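Local coordinates for TetR/AcrR family transcriptional regulator (Bradyrhizobium diazoefficiens, PDB 6G8G), which probably represses transcription by binding operator DNA as a TetR-type dimer and responds to flavonoids such as genistein, which probably relieve repression, at residues A[107-112]-A[181-186]; A[100-105]-A[197-202]; A[111-116]-A[132-137]; A[29-34]-A[117-122]. All coordinates share one frame; numbering follows the deposited sequence.

Interaction 1. Residues A[107-112]-A[181-186]; sequences TFIHRK and LLIVLG. With GEN (genistein), chain G.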
# COMPACT_ATOMS: atom_id res chain seq x y z
N THR A 107 6.37 8.86 8.72
CA THR A 107 6.12 9.23 7.34
C THR A 107 4.73 8.89 6.89
O THR A 107 4.10 9.63 6.16
CB THR A 107 7.03 8.40 6.42
OG1 THR A 107 8.35 8.91 6.54
CG2 THR A 107 6.57 8.43 4.96
N PHE A 108 4.29 7.71 7.22
CA PHE A 108 2.97 7.29 6.77
C PHE A 108 1.88 8.03 7.46
O PHE A 108 0.93 8.45 6.83
CB PHE A 108 2.77 5.81 7.05
CG PHE A 108 3.43 4.96 6.08
CD1 PHE A 108 2.86 4.76 4.87
CD2 PHE A 108 4.64 4.36 6.36
CE1 PHE A 108 3.47 3.93 3.93
CE2 PHE A 108 5.28 3.55 5.43
CZ PHE A 108 4.68 3.32 4.20
N ILE A 109 2.02 8.16 8.76
CA ILE A 109 0.99 8.76 9.59
C ILE A 109 0.76 10.22 9.20
O ILE A 109 -0.36 10.65 9.10
CB ILE A 109 1.38 8.67 11.06
CG1 ILE A 109 1.29 7.21 11.49
CG2 ILE A 109 0.51 9.56 11.92
CD1 ILE A 109 2.20 6.89 12.65
N HIS A 110 1.83 10.95 8.89
CA HIS A 110 1.70 12.35 8.50
C HIS A 110 1.65 12.50 7.00
O HIS A 110 1.90 13.56 6.45
CB HIS A 110 2.84 13.19 9.14
CG HIS A 110 2.70 13.28 10.62
ND1 HIS A 110 3.22 12.33 11.46
CD2 HIS A 110 1.97 14.12 11.39
CE1 HIS A 110 2.86 12.59 12.70
NE2 HIS A 110 2.10 13.67 12.69
N ARG A 111 1.40 11.41 6.32
CA ARG A 111 1.13 11.43 4.89
C ARG A 111 2.12 12.26 4.12
O ARG A 111 1.74 13.08 3.30
CB ARG A 111 -0.28 11.92 4.65
CG ARG A 111 -1.33 11.17 5.44
CD ARG A 111 -2.67 11.57 4.89
NE ARG A 111 -3.72 11.05 5.74
CZ ARG A 111 -4.96 10.83 5.33
NH1 ARG A 111 -5.85 10.33 6.19
NH2 ARG A 111 -5.31 11.07 4.06
N LYS A 112 3.40 12.03 4.37
CA LYS A 112 4.44 12.79 3.70
C LYS A 112 4.78 12.28 2.28
O LYS A 112 5.50 12.95 1.59
CB LYS A 112 5.70 12.82 4.59
CG LYS A 112 5.48 13.37 6.02
CD LYS A 112 6.79 13.90 6.62
CE LYS A 112 6.83 13.97 8.16
NZ LYS A 112 6.00 15.00 8.86
N LEU A 181 -3.04 1.24 4.34
CA LEU A 181 -4.41 1.06 3.89
C LEU A 181 -5.40 1.75 4.80
O LEU A 181 -6.23 2.52 4.34
CB LEU A 181 -4.79 -0.43 3.83
CG LEU A 181 -6.26 -0.67 3.45
CD1 LEU A 181 -6.47 -0.33 1.98
CD2 LEU A 181 -6.63 -2.09 3.74
N LEU A 182 -5.30 1.50 6.10
CA LEU A 182 -6.17 2.17 7.05
C LEU A 182 -6.10 3.71 6.94
O LEU A 182 -7.11 4.39 6.97
CB LEU A 182 -5.80 1.72 8.44
CG LEU A 182 -6.12 0.25 8.67
CD1 LEU A 182 -5.57 -0.28 9.99
CD2 LEU A 182 -7.61 0.04 8.65
N ILE A 183 -4.90 4.24 6.77
CA ILE A 183 -4.71 5.67 6.70
C ILE A 183 -5.39 6.24 5.49
O ILE A 183 -6.11 7.22 5.56
CB ILE A 183 -3.20 5.99 6.67
CG1 ILE A 183 -2.61 5.77 8.06
CG2 ILE A 183 -2.94 7.41 6.23
CD1 ILE A 183 -1.10 5.75 8.07
N VAL A 184 -5.07 5.66 4.36
CA VAL A 184 -5.65 6.02 3.10
C VAL A 184 -7.19 5.99 3.12
O VAL A 184 -7.82 6.83 2.50
CB VAL A 184 -5.07 5.05 2.05
CG1 VAL A 184 -6.01 4.84 0.90
CG2 VAL A 184 -3.76 5.59 1.55
N LEU A 185 -7.79 5.01 3.79
CA LEU A 185 -9.26 4.93 3.90
C LEU A 185 -9.81 5.93 4.88
O LEU A 185 -11.00 6.13 4.96
CB LEU A 185 -9.68 3.53 4.34
CG LEU A 185 -9.39 2.40 3.33
CD1 LEU A 185 -9.74 1.03 3.88
CD2 LEU A 185 -10.11 2.60 2.02
N GLY A 186 -8.93 6.50 5.68
CA GLY A 186 -9.32 7.45 6.69
C GLY A 186 -9.88 6.75 7.91
O GLY A 186 -10.70 7.32 8.60
C1 GEN G . -5.08 -2.15 -0.66
C2 GEN G . -5.39 -3.34 0.08
O2 GEN G . -6.51 -4.09 -0.19
C3 GEN G . -4.60 -3.83 1.12
C4 GEN G . -3.47 -3.16 1.48
O4 GEN G . -2.75 -3.69 2.51
C5 GEN G . -3.11 -1.90 0.74
C6 GEN G . -1.91 -1.13 1.08
O6 GEN G . -1.19 -1.59 2.01
C7 GEN G . -1.65 0.17 0.33
C8 GEN G . -2.50 0.57 -0.75
O9 GEN G . -3.59 -0.16 -1.07
C10 GEN G . -3.94 -1.36 -0.38
C11 GEN G . -0.32 0.84 0.53
C12 GEN G . 0.06 2.14 0.14
C13 GEN G . 1.43 2.49 0.27
C14 GEN G . 2.42 1.55 0.69
O14 GEN G . 3.74 1.89 0.81
C15 GEN G . 2.07 0.23 0.99
C16 GEN G . 0.74 -0.10 0.87
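Ile183 pushes its CD1 against the C-terminal turn of helix 93-109, where a Schellman motif with Arg111 as its C' residue ends the helix, Phe108 O accepting from Arg111 N. Apolar packing comes first: Ile183 CD1 lies 4.0 Å from Phe108 CB and 3.6 Å from the carbonyl O of Phe108, so it meets the flank of the turn rather than the phenyl ring. Ile109 contributes mostly through its backbone, its CA standing 4.0 Å from Ile183 CD1 while its CB points away. With CG1 of Ile183 anti to its carbonyl carbon (chi1 -74°), CD1 is sent toward Phe108 and CG2 is turned to Arg111.

The polar part forms no hydrogen bond. The extended Arg111 chain slides past Ile183 in the opposite direction and lays one face of its guanidinium over CG2, with NE 3.8 Å from that methyl. NH1 of Arg111 approaches Ile183 O to 3.2 Å, but at a poor angle; this carbonyl instead accepts from Gly186 N in the Schellman turn ending helix 179-185.

Ligand contacts form the third group. Leu181 covers a face of the fused ring system of genistein with CB, CD1 and CD2, CD1 being 3.5 Å from GEN C1, and Val117 of the second subunit packs on the same leucine. With an alanine here both methyls are gone, and this ring face would probably lose much of its cover, letting the flavonoid shift. At its other end, genistein O14 sits at the edge of the Phe108 ring, near its plane and 3.7 Å from CE1.

Interaction 2. Residues A[100-105]-A[197-202]; sequences FARQYL and QEIEAG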
# COMPACT_ATOMS: atom_id res chain seq x y z
N PHE A 100 14.15 3.08 14.45
CA PHE A 100 14.05 3.18 13.02
C PHE A 100 12.60 3.00 12.60
O PHE A 100 12.06 3.76 11.79
CB PHE A 100 14.94 2.12 12.37
CG PHE A 100 15.06 2.26 10.88
CD1 PHE A 100 16.05 3.05 10.33
CD2 PHE A 100 14.19 1.61 10.04
CE1 PHE A 100 16.18 3.19 8.96
CE2 PHE A 100 14.32 1.74 8.67
CZ PHE A 100 15.31 2.54 8.12
N ALA A 101 11.96 1.98 13.16
CA ALA A 101 10.56 1.75 12.89
C ALA A 101 9.74 2.98 13.21
O ALA A 101 8.92 3.40 12.42
CB ALA A 101 10.07 0.58 13.70
N ARG A 102 9.97 3.57 14.38
CA ARG A 102 9.16 4.72 14.77
C ARG A 102 9.27 5.82 13.74
O ARG A 102 8.29 6.41 13.38
CB ARG A 102 9.56 5.22 16.15
CG ARG A 102 8.55 6.17 16.78
CD ARG A 102 8.95 6.62 18.19
NE ARG A 102 9.02 5.53 19.20
CZ ARG A 102 10.14 4.91 19.60
NH1 ARG A 102 11.34 5.23 19.12
NH2 ARG A 102 10.06 3.95 20.51
N GLN A 103 10.46 6.10 13.23
CA GLN A 103 10.61 7.22 12.29
C GLN A 103 9.98 6.85 10.97
O GLN A 103 9.38 7.68 10.32
CB GLN A 103 12.08 7.63 12.10
CG GLN A 103 12.79 8.18 13.36
CD GLN A 103 11.92 9.05 14.25
OE1 GLN A 103 11.75 8.76 15.45
NE2 GLN A 103 11.34 10.10 13.67
N TYR A 104 10.07 5.58 10.60
CA TYR A 104 9.47 5.06 9.36
C TYR A 104 7.96 5.24 9.33
O TYR A 104 7.40 5.73 8.36
CB TYR A 104 9.78 3.59 9.25
CG TYR A 104 9.25 2.91 8.05
CD1 TYR A 104 9.59 3.35 6.78
CD2 TYR A 104 8.46 1.81 8.16
CE1 TYR A 104 9.12 2.70 5.65
CE2 TYR A 104 7.97 1.15 7.04
CZ TYR A 104 8.32 1.59 5.79
OH TYR A 104 7.79 0.97 4.69
N LEU A 105 7.30 4.90 10.42
CA LEU A 105 5.87 5.08 10.47
C LEU A 105 5.46 6.52 10.50
O LEU A 105 4.37 6.84 10.05
CB LEU A 105 5.26 4.36 11.67
CG LEU A 105 5.42 2.85 11.61
CD1 LEU A 105 4.71 2.23 12.79
CD2 LEU A 105 4.89 2.24 10.33
N GLN A 197 2.62 0.06 20.00
CA GLN A 197 2.09 -1.29 19.96
C GLN A 197 2.27 -1.93 18.59
O GLN A 197 2.59 -3.11 18.50
CB GLN A 197 0.63 -1.32 20.35
CG GLN A 197 0.40 -1.20 21.84
CD GLN A 197 -1.04 -0.87 22.22
OE1 GLN A 197 -1.99 -1.13 21.47
NE2 GLN A 197 -1.20 -0.30 23.40
N GLU A 198 2.07 -1.14 17.55
CA GLU A 198 2.28 -1.59 16.16
C GLU A 198 3.71 -2.03 15.93
O GLU A 198 3.98 -3.08 15.34
CB GLU A 198 1.94 -0.49 15.17
CG GLU A 198 0.45 -0.12 15.15
CD GLU A 198 -0.48 -1.28 14.81
OE1 GLU A 198 -0.15 -2.03 13.89
OE2 GLU A 198 -1.54 -1.44 15.46
N ILE A 199 4.61 -1.23 16.47
CA ILE A 199 6.03 -1.50 16.33
C ILE A 199 6.44 -2.69 17.14
O ILE A 199 7.19 -3.51 16.66
CB ILE A 199 6.85 -0.31 16.82
CG1 ILE A 199 6.68 0.86 15.87
CG2 ILE A 199 8.31 -0.67 16.92
CD1 ILE A 199 7.25 2.14 16.41
N GLU A 200 5.96 -2.77 18.37
CA GLU A 200 6.39 -3.82 19.26
C GLU A 200 5.95 -5.16 18.69
O GLU A 200 6.70 -6.14 18.75
CB GLU A 200 5.86 -3.59 20.68
CG GLU A 200 6.39 -4.58 21.70
CD GLU A 200 7.92 -4.71 21.66
OE1 GLU A 200 8.60 -3.64 21.68
OE2 GLU A 200 8.41 -5.87 21.59
N ALA A 201 4.75 -5.21 18.11
CA ALA A 201 4.24 -6.44 17.52
C ALA A 201 5.10 -6.92 16.34
O ALA A 201 5.42 -8.10 16.25
CB ALA A 201 2.80 -6.24 17.07
N GLY A 202 5.45 -5.98 15.46
CA GLY A 202 6.27 -6.27 14.28
C GLY A 202 7.69 -6.69 14.61
O GLY A 202 8.24 -7.64 14.05
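Ile199 lays its branched side chain over Ala101, Arg102 and Leu105, three residues spaced one and three positions apart on the facing surface of helix 93-109. Its branches divide that surface, with some sharing: Ile199 CG2 rests 3.9 Å from Ala101 CB, CG1 lies 3.9 Å from Leu105 CD1 and also touches Ala101 CB, and CD1 reaches the backbone, 3.6 Å from Arg102 CA. That reach follows from CG1 standing anti to the carbonyl carbon (chi1 -70°) with an extended chi2 of 170°. Leu105 and Ile199 pass alongside each other in opposite directions, and the aliphatic CB of Arg102 adds to the cover of Ile199 CD1.

The short helical segments run at 129° to one another, with axes 10.0 Å apart, and the small Ala101 marks the place where the backbones are nearest. Helix 164-176 backs the same apolar layer, through Phe171 on Ala101 and Val175 on Leu105. With an alanine in place of Ile199, CG1, CG2 and CD1 vanish, and Leu105 and the Arg102 backbone would probably be left facing a gap between the helices.

Charge is kept to the margins: Arg102 NE pairs with Glu196, and Glu200 pairs with Arg98, both links again joining helix 93-109 to helix 192-210. No hydrogen bond crosses between residues 100-105 and 197-202, consistent with a junction in the C-terminal regulatory domain whose centre is held by aliphatic packing and whose borders carry ion pairs.

Interaction 3. Residues A[111-116]-A[132-137]; sequences RKDVAF and RLFYES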
# COMPACT_ATOMS: atom_id res chain seq x y z
N ARG A 111 1.40 11.41 6.32
CA ARG A 111 1.13 11.43 4.89
C ARG A 111 2.12 12.26 4.12
O ARG A 111 1.74 13.08 3.30
CB ARG A 111 -0.28 11.92 4.65
CG ARG A 111 -1.33 11.17 5.44
CD ARG A 111 -2.67 11.57 4.89
NE ARG A 111 -3.72 11.05 5.74
CZ ARG A 111 -4.96 10.83 5.33
NH1 ARG A 111 -5.85 10.33 6.19
NH2 ARG A 111 -5.31 11.07 4.06
N LYS A 112 3.40 12.03 4.37
CA LYS A 112 4.44 12.79 3.70
C LYS A 112 4.78 12.28 2.28
O LYS A 112 5.50 12.95 1.59
CB LYS A 112 5.70 12.82 4.59
CG LYS A 112 5.48 13.37 6.02
CD LYS A 112 6.79 13.90 6.62
CE LYS A 112 6.83 13.97 8.16
NZ LYS A 112 6.00 15.00 8.86
N ASP A 113 4.23 11.15 1.85
CA ASP A 113 4.57 10.49 0.57
C ASP A 113 3.42 10.72 -0.41
O ASP A 113 3.54 10.51 -1.63
CB ASP A 113 4.82 8.97 0.80
CG ASP A 113 6.32 8.59 0.78
OD1 ASP A 113 7.20 9.40 0.39
OD2 ASP A 113 6.61 7.43 1.13
N VAL A 114 2.30 11.22 0.10
CA VAL A 114 1.01 10.98 -0.54
C VAL A 114 0.75 11.81 -1.80
O VAL A 114 0.32 11.27 -2.82
CB VAL A 114 -0.15 11.16 0.45
CG1 VAL A 114 -1.49 11.02 -0.24
CG2 VAL A 114 -0.03 10.14 1.56
N ALA A 115 1.07 13.10 -1.74
CA ALA A 115 0.99 13.96 -2.91
C ALA A 115 1.79 13.39 -4.08
O ALA A 115 1.28 13.30 -5.21
CB ALA A 115 1.50 15.32 -2.56
N PHE A 116 3.03 12.99 -3.82
CA PHE A 116 3.87 12.42 -4.89
C PHE A 116 3.27 11.20 -5.51
O PHE A 116 3.25 11.03 -6.74
CB PHE A 116 5.25 12.03 -4.39
CG PHE A 116 6.27 13.10 -4.60
CD1 PHE A 116 6.79 13.30 -5.87
CD2 PHE A 116 6.66 13.91 -3.58
CE1 PHE A 116 7.69 14.27 -6.11
CE2 PHE A 116 7.58 14.89 -3.81
CZ PHE A 116 8.10 15.07 -5.09
N ARG A 132 9.82 4.68 -11.45
CA ARG A 132 10.90 3.88 -10.86
C ARG A 132 11.91 4.73 -10.15
O ARG A 132 12.47 4.34 -9.13
CB ARG A 132 11.61 3.06 -11.91
CG ARG A 132 12.59 2.08 -11.30
CD ARG A 132 12.76 0.87 -12.19
NE ARG A 132 11.70 -0.14 -12.06
CZ ARG A 132 11.51 -0.90 -10.99
NH1 ARG A 132 12.28 -0.76 -9.89
NH2 ARG A 132 10.52 -1.79 -10.99
N LEU A 133 12.14 5.92 -10.67
CA LEU A 133 13.04 6.84 -10.00
C LEU A 133 12.54 7.14 -8.58
O LEU A 133 13.32 7.20 -7.64
CB LEU A 133 13.17 8.14 -10.80
CG LEU A 133 14.06 9.18 -10.12
CD1 LEU A 133 15.47 8.68 -9.97
CD2 LEU A 133 14.04 10.49 -10.87
N PHE A 134 11.24 7.35 -8.45
CA PHE A 134 10.67 7.60 -7.15
C PHE A 134 10.85 6.38 -6.25
O PHE A 134 11.34 6.48 -5.12
CB PHE A 134 9.19 7.96 -7.25
CG PHE A 134 8.50 7.89 -5.92
CD1 PHE A 134 8.65 8.92 -5.00
CD2 PHE A 134 7.79 6.78 -5.56
CE1 PHE A 134 8.05 8.86 -3.78
CE2 PHE A 134 7.17 6.72 -4.34
CZ PHE A 134 7.30 7.76 -3.45
N TYR A 135 10.47 5.21 -6.76
CA TYR A 135 10.61 3.98 -5.99
C TYR A 135 12.04 3.77 -5.48
O TYR A 135 12.22 3.49 -4.30
CB TYR A 135 10.17 2.77 -6.79
CG TYR A 135 10.34 1.49 -6.00
CD1 TYR A 135 9.47 1.17 -4.97
CD2 TYR A 135 11.41 0.66 -6.24
CE1 TYR A 135 9.66 0.03 -4.22
CE2 TYR A 135 11.63 -0.48 -5.50
CZ TYR A 135 10.75 -0.80 -4.49
OH TYR A 135 11.03 -1.95 -3.78
N GLU A 136 13.04 3.94 -6.34
CA GLU A 136 14.44 3.66 -5.97
C GLU A 136 15.05 4.72 -5.08
O GLU A 136 15.95 4.43 -4.31
CB GLU A 136 15.31 3.45 -7.21
CG GLU A 136 14.84 2.27 -8.06
CD GLU A 136 15.86 1.72 -9.05
OE1 GLU A 136 16.77 2.49 -9.45
OE2 GLU A 136 15.73 0.52 -9.42
N SER A 137 14.52 5.93 -5.15
CA SER A 137 15.04 7.03 -4.33
C SER A 137 14.42 7.09 -2.95
O SER A 137 14.98 7.67 -2.06
CB SER A 137 14.74 8.35 -5.04
OG SER A 137 15.30 8.34 -6.34
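Phe134 drives its ring from helix 128-137 toward the start of helix 114-121, meeting Phe116 with CE1 and Asp113 with CZ. This is the packed part of the contact. Phe116 offers its CB, 4.3 Å from Phe134 CE1 and oblique to the ring, so the contact is made by the Phe116 CB and not by its ring. With CG anti to the backbone N (chi1 166°), the Phe134 ring is carried toward Asp113 and Phe116 in a buried layer. Val117 and Ile120 of helix 114-121 complete that layer, and Leu185 of the second subunit also packs on the ring.

The outer side of the helix is looser. Arg132 and Glu136 lie one turn apart there, their NH1 and OE2 separated by 3.7 Å in a long salt bridge that draws nothing from residues 111-116. The end of the helix, by contrast, is well held: Ser137 OG donates to Leu133 O at 2.6 Å, tilted 26° from the carbonyl plane, and the backbone N of Ser137 reaches the same oxygen from the opposite face.

Asp113 borders the packed part. Its OD1 lies near the plane of the Phe134 ring, at the edge and 4.2 Å from CZ, with the carboxylate turned 72° to the ring. A negative group facing the weakly positive C-H rim is probably mildly favourable, but at this separation the chemistry implies a contact ruled by apolar packing within the regulatory domain.

Interaction 4. Residues A[29-34]-A[117-122]; sequences AAWQLF and VRIIAN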
# COMPACT_ATOMS: atom_id res chain seq x y z
N ALA A 29 7.21 26.52 -8.04
CA ALA A 29 6.08 26.83 -8.91
C ALA A 29 5.56 25.58 -9.64
O ALA A 29 4.35 25.44 -9.87
CB ALA A 29 6.47 27.90 -9.91
N ALA A 30 6.48 24.71 -10.01
CA ALA A 30 6.13 23.51 -10.73
C ALA A 30 5.45 22.56 -9.81
O ALA A 30 4.50 21.90 -10.18
CB ALA A 30 7.37 22.88 -11.32
N TRP A 31 5.95 22.48 -8.59
CA TRP A 31 5.32 21.61 -7.60
C TRP A 31 3.85 22.02 -7.45
O TRP A 31 2.96 21.18 -7.56
CB TRP A 31 6.11 21.72 -6.29
CG TRP A 31 5.63 20.97 -5.16
CD1 TRP A 31 5.29 21.44 -3.90
CD2 TRP A 31 5.48 19.58 -5.12
NE1 TRP A 31 4.92 20.41 -3.09
CE2 TRP A 31 5.02 19.25 -3.81
CE3 TRP A 31 5.67 18.56 -6.07
CZ2 TRP A 31 4.75 17.94 -3.44
CZ3 TRP A 31 5.40 17.28 -5.70
CH2 TRP A 31 4.94 16.97 -4.39
N GLN A 32 3.62 23.31 -7.25
CA GLN A 32 2.29 23.83 -7.10
C GLN A 32 1.38 23.39 -8.25
O GLN A 32 0.27 22.91 -8.03
CB GLN A 32 2.34 25.34 -7.04
CG GLN A 32 1.00 26.03 -6.81
CD GLN A 32 0.32 25.71 -5.50
OE1 GLN A 32 0.45 26.46 -4.53
NE2 GLN A 32 -0.50 24.64 -5.47
N LEU A 33 1.83 23.56 -9.48
CA LEU A 33 0.99 23.20 -10.60
C LEU A 33 0.76 21.70 -10.75
O LEU A 33 -0.34 21.26 -11.09
CB LEU A 33 1.58 23.75 -11.91
CG LEU A 33 1.45 25.27 -12.07
CD1 LEU A 33 2.29 25.79 -13.21
CD2 LEU A 33 -0.01 25.64 -12.30
N PHE A 34 1.79 20.92 -10.49
CA PHE A 34 1.65 19.50 -10.61
C PHE A 34 0.58 19.02 -9.63
O PHE A 34 -0.21 18.13 -9.97
CB PHE A 34 2.97 18.77 -10.35
CG PHE A 34 4.02 19.00 -11.40
CD1 PHE A 34 3.69 19.39 -12.67
CD2 PHE A 34 5.33 18.82 -11.10
CE1 PHE A 34 4.67 19.64 -13.62
CE2 PHE A 34 6.31 19.07 -12.04
CZ PHE A 34 5.98 19.47 -13.30
N VAL A 117 2.79 10.33 -4.64
CA VAL A 117 2.25 9.09 -5.13
C VAL A 117 0.99 9.37 -5.92
O VAL A 117 0.69 8.71 -6.92
CB VAL A 117 1.96 8.14 -3.96
CG1 VAL A 117 1.19 6.92 -4.44
CG2 VAL A 117 3.26 7.75 -3.28
N ARG A 118 0.23 10.36 -5.47
CA ARG A 118 -0.98 10.70 -6.16
C ARG A 118 -0.63 11.15 -7.56
O ARG A 118 -1.20 10.68 -8.52
CB ARG A 118 -1.72 11.80 -5.45
CG ARG A 118 -3.18 11.57 -5.55
CD ARG A 118 -3.88 12.73 -4.89
NE ARG A 118 -4.43 12.25 -3.62
CZ ARG A 118 -4.18 12.77 -2.42
NH1 ARG A 118 -3.42 13.87 -2.27
NH2 ARG A 118 -4.77 12.18 -1.36
N ILE A 119 0.31 12.07 -7.64
CA ILE A 119 0.71 12.62 -8.92
C ILE A 119 1.21 11.55 -9.88
O ILE A 119 0.80 11.56 -11.03
CB ILE A 119 1.79 13.68 -8.76
CG1 ILE A 119 1.19 14.92 -8.12
CG2 ILE A 119 2.35 14.06 -10.12
CD1 ILE A 119 2.24 15.87 -7.59
N ILE A 120 2.04 10.64 -9.40
CA ILE A 120 2.55 9.58 -10.26
C ILE A 120 1.46 8.54 -10.65
O ILE A 120 1.38 8.10 -11.82
CB ILE A 120 3.72 8.87 -9.60
CG1 ILE A 120 4.86 9.85 -9.49
CG2 ILE A 120 4.15 7.68 -10.46
CD1 ILE A 120 5.85 9.50 -8.41
N ALA A 121 0.65 8.14 -9.68
CA ALA A 121 -0.39 7.16 -9.92
C ALA A 121 -1.40 7.67 -10.93
O ALA A 121 -1.97 6.88 -11.69
CB ALA A 121 -1.09 6.83 -8.63
N ASN A 122 -1.66 8.97 -10.91
CA ASN A 122 -2.69 9.55 -11.74
C ASN A 122 -2.21 9.60 -13.19
O ASN A 122 -2.99 9.86 -14.10
CB ASN A 122 -3.18 10.90 -11.17
CG ASN A 122 -4.20 10.72 -10.03
OD1 ASN A 122 -4.20 9.73 -9.28
ND2 ASN A 122 -5.10 11.69 -9.91
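Phe34 and Ile119 bring helix 23-37 and helix 114-121 together, their CA atoms 7.1 Å apart at the point of nearest backbone approach. Ile119 contributes the largest share of the buried surface. Its CG1 is anti to the carbonyl carbon (chi1 -70°), which sends CD1 out between the two aromatic residues of the other helix. One partner is Trp31, whose indole extends from its helix so that CZ3 of the six-membered ring lies 3.9 Å from Ile119 CD1; the methyl comes in obliquely. The other is Phe34, touched at CB, 4.1 Å from the same CD1, while Ile119 CG1 passes 4.0 Å from the Phe34 carbonyl O.

The Phe34 ring itself turns away from Ile119. One of its faces lies against Ala30 O of its own helix, 3.2 Å above the ring plane and offset toward the rim, and Phe69 and Phe39 meet the ring edge-to-face. Phe69 also touches Ile119, so helix 65-82 contributes to the same apolar cluster.

No hydrogen bond joins residues 29-34 to 117-122, and Ile119 is the one residue of the second segment in touch; Phe116, just before it, also meets the Trp31 ring. The first helix belongs to the TetR-type DNA-binding region and packs on helix 44-51, whereas helix 114-121 belongs to the regulatory domain. Such a seam between the N-terminal helices and the ligand-binding core is characteristic of TetR-family regulators, and probably lies on the route by which inducer binding is felt at the DNA-reading end.

The four contacts form a chain from one end of the subunit toward the other. Interaction 2 packs helix 93-109 against helix 192-210 further from the DNA-binding region, its centre 14 Å from that of interaction 1, where the same helix ends beside genistein. Arg111 and Lys112 belong to both interactions 1 and 3, which also touch directly: Thr107 CG2 lies 4.0 Å from Asp113 OD2. Interaction 3 in turn meets interaction 4 through Phe116 CE2, 3.4 Å from Trp31 CH2. Genistein contacts interaction 1, comes within about 6 Å of the Asp113 side chain, and is about 10 Å from that of Leu105. Interactions 2 and 4, with centres 29 Å apart, lie on opposite sides of the chain's centre.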